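Local structure of TRAP-T family transporter, DctP (Periplasmic binding) subunit (Sulfitobacter sp. NAS-14.1, 4PF8) at residues 224-229 with 285-290; 144-149 with 205-210. The protein binds beta-D-galacturonate as the periplasmic solute-binding subunit of a TRAP transporter and probably delivers it to the membrane components for uptake. All blocks are in the same frame, centred on the assembly; numbering follows the deposited sequence.

Contact 1 of 2, residues 224-229 with 285-290; sequences YSLTQH and VEVNEI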
loop_
_atom_site.group_PDB
_atom_site.type_symbol
_atom_site.label_atom_id
_atom_site.label_comp_id
_atom_site.label_asym_id
_atom_site.label_seq_id
_atom_site.Cartn_x
_atom_site.Cartn_y
_atom_site.Cartn_z
ATOM N N TYR A 224 -8.719 17.634 -1.155
ATOM C CA TYR A 224 -7.795 16.585 -1.625
ATOM C C TYR A 224 -6.733 17.292 -2.454
ATOM O O TYR A 224 -7.056 17.974 -3.440
ATOM C CB TYR A 224 -8.559 15.570 -2.495
ATOM C CG TYR A 224 -7.870 14.240 -2.807
ATOM C CD1 TYR A 224 -6.982 13.669 -1.925
ATOM C CD2 TYR A 224 -8.170 13.536 -3.975
ATOM C CE1 TYR A 224 -6.395 12.435 -2.183
ATOM C CE2 TYR A 224 -7.586 12.319 -4.237
ATOM C CZ TYR A 224 -6.689 11.778 -3.326
ATOM O OH TYR A 224 -6.084 10.544 -3.576
ATOM N N SER A 225 -5.485 17.158 -2.025
ATOM C CA SER A 225 -4.379 17.904 -2.595
ATOM C C SER A 225 -3.402 16.868 -3.167
ATOM O O SER A 225 -2.845 16.060 -2.427
ATOM C CB SER A 225 -3.719 18.762 -1.541
ATOM O OG SER A 225 -4.684 19.638 -0.946
ATOM N N LEU A 226 -3.212 16.909 -4.477
ATOM C CA LEU A 226 -2.543 15.830 -5.197
ATOM C C LEU A 226 -1.011 15.905 -5.147
ATOM O O LEU A 226 -0.331 16.062 -6.175
ATOM C CB LEU A 226 -3.076 15.730 -6.635
ATOM C CG LEU A 226 -4.583 15.464 -6.752
ATOM C CD1 LEU A 226 -5.028 15.557 -8.215
ATOM C CD2 LEU A 226 -4.995 14.130 -6.144
ATOM N N THR A 227 -0.487 15.754 -3.935
ATOM C CA THR A 227 0.939 15.731 -3.689
ATOM C C THR A 227 1.616 14.500 -4.257
ATOM O O THR A 227 2.780 14.544 -4.608
ATOM C CB THR A 227 1.199 15.811 -2.195
ATOM O OG1 THR A 227 0.337 14.879 -1.532
ATOM C CG2 THR A 227 0.890 17.217 -1.672
ATOM N N GLN A 228 0.891 13.386 -4.320
ATOM C CA GLN A 228 1.424 12.165 -4.904
ATOM C C GLN A 228 2.796 11.826 -4.336
ATOM O O GLN A 228 3.724 11.474 -5.061
ATOM C CB GLN A 228 1.420 12.283 -6.416
ATOM C CG GLN A 228 -0.001 12.513 -6.927
ATOM C CD GLN A 228 -0.079 12.870 -8.408
ATOM O OE1 GLN A 228 0.733 13.639 -8.924
ATOM N NE2 GLN A 228 -1.077 12.328 -9.084
ATOM N N HIS A 229 2.899 11.906 -3.008
ATOM C CA HIS A 229 4.188 11.920 -2.333
ATOM C C HIS A 229 4.712 10.514 -2.041
ATOM O O HIS A 229 5.879 10.360 -1.693
ATOM C CB HIS A 229 4.058 12.704 -1.033
ATOM C CG HIS A 229 2.904 12.263 -0.200
ATOM N ND1 HIS A 229 1.705 12.934 -0.177
ATOM C CD2 HIS A 229 2.747 11.185 0.605
ATOM C CE1 HIS A 229 0.861 12.302 0.620
ATOM N NE2 HIS A 229 1.464 11.220 1.086
ATOM N N VAL A 285 -15.867 17.482 -3.364
ATOM C CA VAL A 285 -14.519 17.655 -2.861
ATOM C C VAL A 285 -13.825 18.729 -3.676
ATOM O O VAL A 285 -13.991 18.786 -4.897
ATOM C CB VAL A 285 -13.724 16.346 -2.963
ATOM C CG1 VAL A 285 -12.233 16.559 -2.661
ATOM C CG2 VAL A 285 -14.307 15.301 -2.001
ATOM N N GLU A 286 -13.058 19.570 -2.990
ATOM C CA GLU A 286 -12.207 20.536 -3.649
ATOM C C GLU A 286 -10.861 19.873 -3.894
ATOM O O GLU A 286 -10.099 19.636 -2.944
ATOM C CB GLU A 286 -12.011 21.785 -2.799
ATOM C CG GLU A 286 -10.993 22.736 -3.401
ATOM C CD GLU A 286 -11.239 23.027 -4.879
ATOM O OE1 GLU A 286 -10.249 23.287 -5.615
ATOM O OE2 GLU A 286 -12.421 23.006 -5.303
ATOM N N VAL A 287 -10.584 19.588 -5.162
ATOM C CA VAL A 287 -9.331 18.958 -5.557
ATOM C C VAL A 287 -8.370 20.015 -6.067
ATOM O O VAL A 287 -8.743 20.866 -6.886
ATOM C CB VAL A 287 -9.549 17.918 -6.655
ATOM C CG1 VAL A 287 -8.232 17.250 -7.021
ATOM C CG2 VAL A 287 -10.554 16.860 -6.190
ATOM N N ASN A 288 -7.150 20.019 -5.551
ATOM C CA ASN A 288 -6.113 20.883 -6.117
ATOM C C ASN A 288 -4.870 20.099 -6.517
ATOM O O ASN A 288 -4.499 19.128 -5.859
ATOM C CB ASN A 288 -5.733 22.025 -5.172
ATOM C CG ASN A 288 -5.008 21.553 -3.926
ATOM O OD1 ASN A 288 -5.611 20.995 -3.008
ATOM N ND2 ASN A 288 -3.708 21.823 -3.866
ATOM N N GLU A 289 -4.265 20.515 -7.617
ATOM C CA GLU A 289 -3.003 19.954 -8.067
ATOM C C GLU A 289 -1.868 20.734 -7.433
ATOM O O GLU A 289 -2.064 21.836 -6.904
ATOM C CB GLU A 289 -2.891 20.002 -9.582
ATOM C CG GLU A 289 -3.897 19.142 -10.302
ATOM C CD GLU A 289 -3.808 19.311 -11.804
ATOM O OE1 GLU A 289 -3.061 18.540 -12.445
ATOM O OE2 GLU A 289 -4.471 20.225 -12.343
ATOM N N ILE A 290 -0.675 20.159 -7.492
ATOM C CA ILE A 290 0.508 20.815 -6.977
ATOM C C ILE A 290 1.346 21.315 -8.127
ATOM O O ILE A 290 1.878 20.530 -8.914
ATOM C CB ILE A 290 1.347 19.889 -6.108
ATOM C CG1 ILE A 290 0.523 19.383 -4.927
ATOM C CG2 ILE A 290 2.619 20.606 -5.648
ATOM C CD1 ILE A 290 -0.012 20.458 -4.041
HETATM O O HOH W 1 -0.594 17.413 -8.464
#
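Ser225 and Asn288 stand side by side on one face of two neighbouring parallel strands, and the hydroxyl OG of Ser225 donates to OD1 of Asn288 at 2.6 Å, in the plane of the amide and on a lone pair of its oxygen. From CB outward, the Asn288 side chain first turns between its own backbone N and carbonyl carbon (chi1 69°), which swings CG over to 3.6 Å from Ser225 OG; OD1 accepts the serine hydroxyl's hydrogen bond, while ND2 turns to Ile155 O and makes a weak bond to the neighbouring carbonyl Glu289 O. Ile155 offers both partners, its N meeting Ser225 OG and its O meeting Asn288 ND2. Without the amide, as with an alanine here, the Ser225 hydroxyl would probably lose its acceptor and Ile155 O its donor. The backbones pair in step: Tyr224 N bonds to Glu286 O, Asn288 N to Tyr224 O, and Leu226 N to Asn288 O at 2.9 Å. At the end of this ladder Leu226 is the centre of an inverse gamma turn, and one water bridges its O to Ile290 N. On the other face, Leu226 CD1 meets Val287 CG1 at 3.8 Å. Strand 286-289 is one of the two edge strands of its mixed sheet; strand 223-230 lies between it and strand 146-150, and helix 248-282 packs against Tyr224, Val285 and Val287 through Met277, Ile280 and Met281.

Contact 2 of 2, residues 144-149 with 205-210; sequences GARSFY and AENNPP. With GTR (beta-D-galactopyranuronic acid), chain D.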
loop_
_atom_site.group_PDB
_atom_site.type_symbol
_atom_site.label_atom_id
_atom_site.label_comp_id
_atom_site.label_asym_id
_atom_site.label_seq_id
_atom_site.Cartn_x
_atom_site.Cartn_y
_atom_site.Cartn_z
ATOM N N GLY A 144 -1.463 2.932 -6.901
ATOM C CA GLY A 144 -1.350 4.303 -7.347
ATOM C C GLY A 144 -0.431 5.116 -6.469
ATOM O O GLY A 144 0.549 4.614 -5.969
ATOM N N ALA A 145 -0.732 6.412 -6.346
ATOM C CA ALA A 145 0.065 7.338 -5.531
ATOM C C ALA A 145 -0.812 7.907 -4.433
ATOM O O ALA A 145 -2.003 8.084 -4.619
ATOM C CB ALA A 145 0.605 8.481 -6.388
ATOM N N ARG A 146 -0.222 8.179 -3.276
ATOM C CA ARG A 146 -0.941 8.701 -2.128
ATOM C C ARG A 146 -0.842 10.213 -2.066
ATOM O O ARG A 146 0.230 10.760 -2.293
ATOM C CB ARG A 146 -0.385 8.088 -0.849
ATOM C CG ARG A 146 -0.455 6.570 -0.840
ATOM C CD ARG A 146 0.288 5.960 0.355
ATOM N NE ARG A 146 -0.337 6.198 1.649
ATOM C CZ ARG A 146 -1.201 5.375 2.254
ATOM N NH1 ARG A 146 -1.586 4.252 1.674
ATOM N NH2 ARG A 146 -1.671 5.659 3.452
ATOM N N SER A 147 -1.967 10.863 -1.760
ATOM C CA SER A 147 -2.045 12.322 -1.671
ATOM C C SER A 147 -2.806 12.719 -0.415
ATOM O O SER A 147 -3.626 11.950 0.096
ATOM C CB SER A 147 -2.755 12.903 -2.890
ATOM O OG SER A 147 -1.963 12.713 -4.052
ATOM N N PHE A 148 -2.537 13.922 0.085
ATOM C CA PHE A 148 -3.184 14.386 1.311
ATOM C C PHE A 148 -4.640 14.740 1.132
ATOM O O PHE A 148 -5.013 15.373 0.144
ATOM C CB PHE A 148 -2.459 15.622 1.866
ATOM C CG PHE A 148 -1.125 15.308 2.478
ATOM C CD1 PHE A 148 -1.039 14.626 3.671
ATOM C CD2 PHE A 148 0.050 15.692 1.848
ATOM C CE1 PHE A 148 0.192 14.315 4.232
ATOM C CE2 PHE A 148 1.272 15.395 2.397
ATOM C CZ PHE A 148 1.352 14.706 3.591
ATOM N N TYR A 149 -5.455 14.393 2.130
ATOM C CA TYR A 149 -6.790 14.935 2.245
ATOM C C TYR A 149 -7.015 15.408 3.657
ATOM O O TYR A 149 -6.483 14.839 4.603
ATOM C CB TYR A 149 -7.858 13.924 1.823
ATOM C CG TYR A 149 -7.734 12.523 2.362
ATOM C CD1 TYR A 149 -8.369 12.151 3.546
ATOM C CD2 TYR A 149 -7.026 11.553 1.667
ATOM C CE1 TYR A 149 -8.314 10.861 4.002
ATOM C CE2 TYR A 149 -6.956 10.273 2.120
ATOM C CZ TYR A 149 -7.590 9.920 3.273
ATOM O OH TYR A 149 -7.549 8.598 3.700
ATOM N N ALA A 205 -5.519 12.727 6.447
ATOM C CA ALA A 205 -4.714 11.551 6.209
ATOM C C ALA A 205 -4.189 11.638 4.782
ATOM O O ALA A 205 -4.229 12.698 4.162
ATOM C CB ALA A 205 -5.592 10.287 6.433
ATOM N N GLU A 206 -3.674 10.538 4.237
ATOM C CA GLU A 206 -3.190 10.563 2.856
ATOM C C GLU A 206 -3.394 9.181 2.246
ATOM O O GLU A 206 -3.231 8.174 2.906
ATOM C CB GLU A 206 -1.729 10.993 2.771
ATOM C CG GLU A 206 -0.843 10.463 3.865
ATOM C CD GLU A 206 -0.308 9.092 3.566
ATOM O OE1 GLU A 206 -0.442 8.188 4.442
ATOM O OE2 GLU A 206 0.226 8.899 2.448
ATOM N N ASN A 207 -3.799 9.165 0.990
ATOM C CA ASN A 207 -4.077 7.923 0.298
ATOM C C ASN A 207 -4.368 8.155 -1.164
ATOM O O ASN A 207 -4.470 9.291 -1.609
ATOM C CB ASN A 207 -5.213 7.148 0.961
ATOM C CG ASN A 207 -4.884 5.692 1.091
ATOM O OD1 ASN A 207 -4.542 5.047 0.091
ATOM N ND2 ASN A 207 -4.942 5.160 2.322
ATOM N N ASN A 208 -4.480 7.055 -1.905
ATOM C CA ASN A 208 -4.840 7.088 -3.313
ATOM C C ASN A 208 -6.344 7.322 -3.462
ATOM O O ASN A 208 -7.105 7.304 -2.482
ATOM C CB ASN A 208 -4.384 5.779 -3.994
ATOM C CG ASN A 208 -4.973 4.531 -3.321
ATOM O OD1 ASN A 208 -6.167 4.488 -3.039
ATOM N ND2 ASN A 208 -4.143 3.506 -3.098
ATOM N N PRO A 209 -6.779 7.638 -4.693
ATOM C CA PRO A 209 -8.178 8.052 -4.808
ATOM C C PRO A 209 -9.180 6.930 -4.486
ATOM O O PRO A 209 -10.166 7.180 -3.792
ATOM C CB PRO A 209 -8.268 8.555 -6.260
ATOM C CG PRO A 209 -6.855 9.031 -6.547
ATOM C CD PRO A 209 -5.982 8.020 -5.870
ATOM N N PRO A 210 -8.919 5.690 -4.915
ATOM C CA PRO A 210 -9.899 4.658 -4.545
ATOM C C PRO A 210 -10.037 4.404 -3.033
ATOM O O PRO A 210 -11.126 4.110 -2.542
ATOM C CB PRO A 210 -9.371 3.420 -5.273
ATOM C CG PRO A 210 -8.660 3.989 -6.484
ATOM C CD PRO A 210 -7.948 5.186 -5.902
HETATM C C1 GTR D . -4.219 1.723 1.143
HETATM C C2 GTR D . -3.616 0.361 1.049
HETATM C C3 GTR D . -4.047 -0.414 2.281
HETATM C C4 GTR D . -3.578 0.272 3.556
HETATM C C5 GTR D . -4.160 1.681 3.515
HETATM C C6 GTR D . -3.670 2.494 4.708
HETATM O O1 GTR D . -3.789 2.546 0.014
HETATM O O2 GTR D . -4.151 -0.277 -0.143
HETATM O O3 GTR D . -3.376 -1.691 2.218
HETATM O O4 GTR D . -2.141 0.328 3.526
HETATM O O5 GTR D . -3.793 2.370 2.302
HETATM O O6A GTR D . -3.520 3.728 4.498
HETATM O O6B GTR D . -3.585 1.937 5.826
HETATM O O HOH W 2 -5.460 7.014 4.545
#
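Arg146 grips the Glu206 carboxylate side-on: NE reaches OE2 at 2.9 Å on the syn side, though 30° out of the carboxylate plane, and NH2 reaches OE1 at 3.0 Å from above that plane. The chain bend at chi3 (69°) turns the guanidinium so that its edge serves both this salt bridge and the sugar acid, NH2 donating to GTR O6A at 2.9 Å and NH1 to ring oxygen O5. Glu206, second shell to the sugar, probably steadies the arginine, and His229 NE2 bonds to its OE2 in turn. Behind lies the tight part, an antiparallel pairing of strands 146-150 and 204-207 with Ser147 opposite Asn207 and Tyr149 opposite Ala205 as hydrogen-bonded pairs. There the Tyr149 ring rests on the backbone, Ala205 O over one face, with CE1 3.7 Å from Ala205 CB. In this family 7 solute-binding protein the strand ends at the pocket, where Asn208 N-caps helix 209-214 through Ser211 N. Asn207 spans the side facing the ligand: OD1 accepts from GTR O1 at 2.6 Å and from Asn208 N, and ND2 donates to O5. The looser side is bridged by one water, which joins Tyr149 OH, Glu206 O and Asn207 ND2, while Tyr149 OH also bonds to His217.

Contacts 1 and 2, their centres 9 Å apart, belong to one four-stranded mixed sheet, ordered 204-207, 146-150, 223-230, 286-289, and join at its middle, where strands 146-150 and 223-230 are neighbours. Ser225 N probably bonds to Phe148 O at 2.8 Å, and Tyr224 OH to Asn207 O at the same length, so the tyrosine of contact 1 reaches past strand 146-150 to the backbone of a pocket residue. Contact 2 touches galacturonate directly; contact 1 lies further along the same sheet, the Tyr224 side chain about 9 Å from the ligand. Arg167, Glu234, His32 and Gln70 also bond to the sugar.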